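Local coordinates for SA0254 protein (Staphylococcus aureus subsp. aureus, PDB 2OOI), which is of unknown function but carries a UTRA domain, which probably binds a small-molecule effector as in GntR-family transcription regulators of the HutC type, at residues C127-Q132 with D146-Y151. Sequence-based numbering, arbitrary orientation.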
loop_
_atom_site.group_PDB
_atom_site.type_symbol
_atom_site.label_atom_id
_atom_site.label_comp_id
_atom_site.label_asym_id
_atom_site.label_seq_id
_atom_site.Cartn_x
_atom_site.Cartn_y
_atom_site.Cartn_z
ATOM N N CYS B 127 8.684 8.861 -3.520
ATOM C CA CYS B 127 7.295 8.782 -4.011
ATOM C C CYS B 127 6.774 7.361 -3.826
ATOM O O CYS B 127 7.535 6.480 -3.435
ATOM C CB CYS B 127 7.226 9.166 -5.492
ATOM S SG CYS B 127 8.355 8.182 -6.551
ATOM N N LEU B 128 5.482 7.161 -4.090
ATOM C CA LEU B 128 4.891 5.837 -4.279
ATOM C C LEU B 128 4.562 5.700 -5.748
ATOM O O LEU B 128 3.861 6.553 -6.305
ATOM C CB LEU B 128 3.594 5.679 -3.463
ATOM C CG LEU B 128 3.062 4.244 -3.271
ATOM C CD1 LEU B 128 4.037 3.447 -2.426
ATOM C CD2 LEU B 128 1.686 4.199 -2.623
ATOM N N ARG B 129 5.075 4.655 -6.382
ATOM C CA ARG B 129 4.697 4.295 -7.759
ATOM C C ARG B 129 3.678 3.164 -7.622
ATOM O O ARG B 129 3.982 2.103 -7.079
ATOM C CB ARG B 129 5.885 3.859 -8.624
ATOM C CG ARG B 129 7.204 4.469 -8.247
ATOM C CD ARG B 129 8.243 4.483 -9.358
ATOM N NE ARG B 129 7.940 5.648 -10.176
ATOM C CZ ARG B 129 8.688 6.743 -10.337
ATOM N NH1 ARG B 129 9.902 6.908 -9.830
ATOM N NH2 ARG B 129 8.194 7.699 -11.063
ATOM N N TYR B 130 2.472 3.418 -8.104
ATOM C CA TYR B 130 1.312 2.574 -7.890
ATOM C C TYR B 130 0.743 2.241 -9.266
ATOM O O TYR B 130 0.671 3.107 -10.128
ATOM C CB TYR B 130 0.352 3.405 -7.064
ATOM C CG TYR B 130 -1.014 2.876 -6.726
ATOM C CD1 TYR B 130 -1.318 2.445 -5.430
ATOM C CD2 TYR B 130 -2.048 2.914 -7.670
ATOM C CE1 TYR B 130 -2.602 2.025 -5.091
ATOM C CE2 TYR B 130 -3.344 2.504 -7.340
ATOM C CZ TYR B 130 -3.608 2.062 -6.055
ATOM O OH TYR B 130 -4.898 1.663 -5.743
ATOM N N HIS B 131 0.421 0.976 -9.504
ATOM C CA HIS B 131 -0.112 0.546 -10.803
ATOM C C HIS B 131 -1.404 -0.173 -10.568
ATOM O O HIS B 131 -1.487 -0.985 -9.672
ATOM C CB HIS B 131 0.833 -0.389 -11.575
ATOM C CG HIS B 131 0.318 -0.736 -12.940
ATOM N ND1 HIS B 131 0.685 -0.039 -14.073
ATOM C CD2 HIS B 131 -0.608 -1.642 -13.343
ATOM C CE1 HIS B 131 0.045 -0.531 -15.118
ATOM N NE2 HIS B 131 -0.753 -1.497 -14.700
ATOM N N GLN B 132 -2.411 0.111 -11.377
ATOM C CA GLN B 132 -3.671 -0.583 -11.214
ATOM C C GLN B 132 -4.209 -1.045 -12.567
ATOM O O GLN B 132 -4.228 -0.270 -13.509
ATOM C CB GLN B 132 -4.666 0.318 -10.485
ATOM C CG GLN B 132 -5.912 -0.426 -9.994
ATOM C CD GLN B 132 -6.715 0.314 -8.920
ATOM O OE1 GLN B 132 -7.775 -0.163 -8.504
ATOM N NE2 GLN B 132 -6.215 1.466 -8.467
ATOM N N ASP B 146 -0.804 3.995 -14.139
ATOM C CA ASP B 146 0.319 4.267 -13.270
ATOM C C ASP B 146 0.109 5.584 -12.595
ATOM O O ASP B 146 -0.213 6.580 -13.250
ATOM C CB ASP B 146 1.601 4.308 -14.054
ATOM C CG ASP B 146 2.028 2.981 -14.422
ATOM O OD1 ASP B 146 2.090 2.125 -13.524
ATOM O OD2 ASP B 146 2.265 2.756 -15.599
ATOM N N ILE B 147 0.290 5.582 -11.285
ATOM C CA ILE B 147 0.168 6.782 -10.493
ATOM C C ILE B 147 1.474 7.015 -9.767
ATOM O O ILE B 147 2.044 6.076 -9.218
ATOM C CB ILE B 147 -0.951 6.626 -9.506
ATOM C CG1 ILE B 147 -2.226 6.232 -10.261
ATOM C CG2 ILE B 147 -1.131 7.898 -8.693
ATOM C CD1 ILE B 147 -3.490 6.254 -9.414
ATOM N N VAL B 148 1.978 8.249 -9.786
ATOM C CA VAL B 148 3.078 8.584 -8.863
ATOM C C VAL B 148 2.573 9.588 -7.824
ATOM O O VAL B 148 2.102 10.662 -8.155
ATOM C CB VAL B 148 4.442 8.888 -9.595
ATOM C CG1 VAL B 148 5.464 9.308 -8.625
ATOM C CG2 VAL B 148 4.915 7.778 -10.448
ATOM N N PHE B 149 2.611 9.161 -6.563
ATOM C CA PHE B 149 2.063 9.922 -5.450
ATOM C C PHE B 149 3.065 10.883 -4.820
ATOM O O PHE B 149 4.260 10.599 -4.695
ATOM C CB PHE B 149 1.565 8.979 -4.363
ATOM C CG PHE B 149 0.273 8.275 -4.696
ATOM C CD1 PHE B 149 0.273 7.001 -5.214
ATOM C CD2 PHE B 149 -0.949 8.898 -4.470
ATOM C CE1 PHE B 149 -0.925 6.357 -5.517
ATOM C CE2 PHE B 149 -2.136 8.262 -4.764
ATOM C CZ PHE B 149 -2.122 6.983 -5.280
ATOM N N HIS B 150 2.540 12.040 -4.432
ATOM C CA HIS B 150 3.244 12.997 -3.577
ATOM C C HIS B 150 3.442 12.358 -2.206
ATOM O O HIS B 150 2.473 11.971 -1.575
ATOM C CB HIS B 150 2.387 14.261 -3.450
ATOM C CG HIS B 150 3.075 15.379 -2.745
ATOM N ND1 HIS B 150 3.482 16.528 -3.392
ATOM C CD2 HIS B 150 3.460 15.513 -1.453
ATOM C CE1 HIS B 150 4.075 17.327 -2.520
ATOM N NE2 HIS B 150 4.081 16.730 -1.338
ATOM N N TYR B 151 4.673 12.250 -1.729
ATOM C CA TYR B 151 4.914 11.437 -0.547
ATOM C C TYR B 151 4.404 12.002 0.775
ATOM O O TYR B 151 4.157 11.230 1.703
ATOM C CB TYR B 151 6.372 11.038 -0.430
ATOM C CG TYR B 151 7.263 12.050 0.207
ATOM C CD1 TYR B 151 7.678 11.897 1.515
ATOM C CD2 TYR B 151 7.716 13.157 -0.504
ATOM C CE1 TYR B 151 8.495 12.827 2.105
ATOM C CE2 TYR B 151 8.543 14.071 0.073
ATOM C CZ TYR B 151 8.926 13.903 1.381
ATOM O OH TYR B 151 9.752 14.809 1.981
#
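D146 meets H131 at a non-hydrogen-bonded pair of this antiparallel hairpin, and their side chains join too: H131 ND1 donates to D146 OD1 at 2.6 Å. The carboxylate oxygen lies in the imidazole plane, but the imidazole comes at it from above the carboxylate plane, the two groups being turned 59° apart. With CG anti to the backbone N (chi1 -176°), H131 brings ND1 to this oxygen, while its NE2 bonds to E40. A histidine held between two acids would probably favour the protonated form. I147 exchanges two backbone hydrogen bonds with Y130, from I147 N to Y130 O at 2.8 Å and from Y130 N to I147 O at 2.9 Å. On the same face of the sheet, I147 CD1 lies beside the Y130 ring, 4.0 Å from Y130 CD2. V148 is back on the side of the sheet that carries H131 and R129: CG1 packs on C127 CB at 3.6 Å, and CG2 sits against the R129 guanidinium. A bend at chi3 swings that guanidinium alongside the valine, with C127 SG over the rim of one face, and its NH2 forms a salt bridge with E115. F149 N reaches L128 O at 2.9 Å, and its ring points an edge at the face of Y130. This T-shaped pair has centroids 5.5 Å apart and planes at 84°; F149 CE1 also touches Y130 CB, while I147 CG2 covers part of one face of the phenylalanine. Y151 CB then lies near C127 CA. The hairpin supplies two adjacent strands of a six-stranded antiparallel sheet, between 61-71 on the side of 141-150 and 99-110, outermost in this chain, on the side of 126-136; helix 11-14 packs on I147 and F149, and V108 of the second subunit on L128.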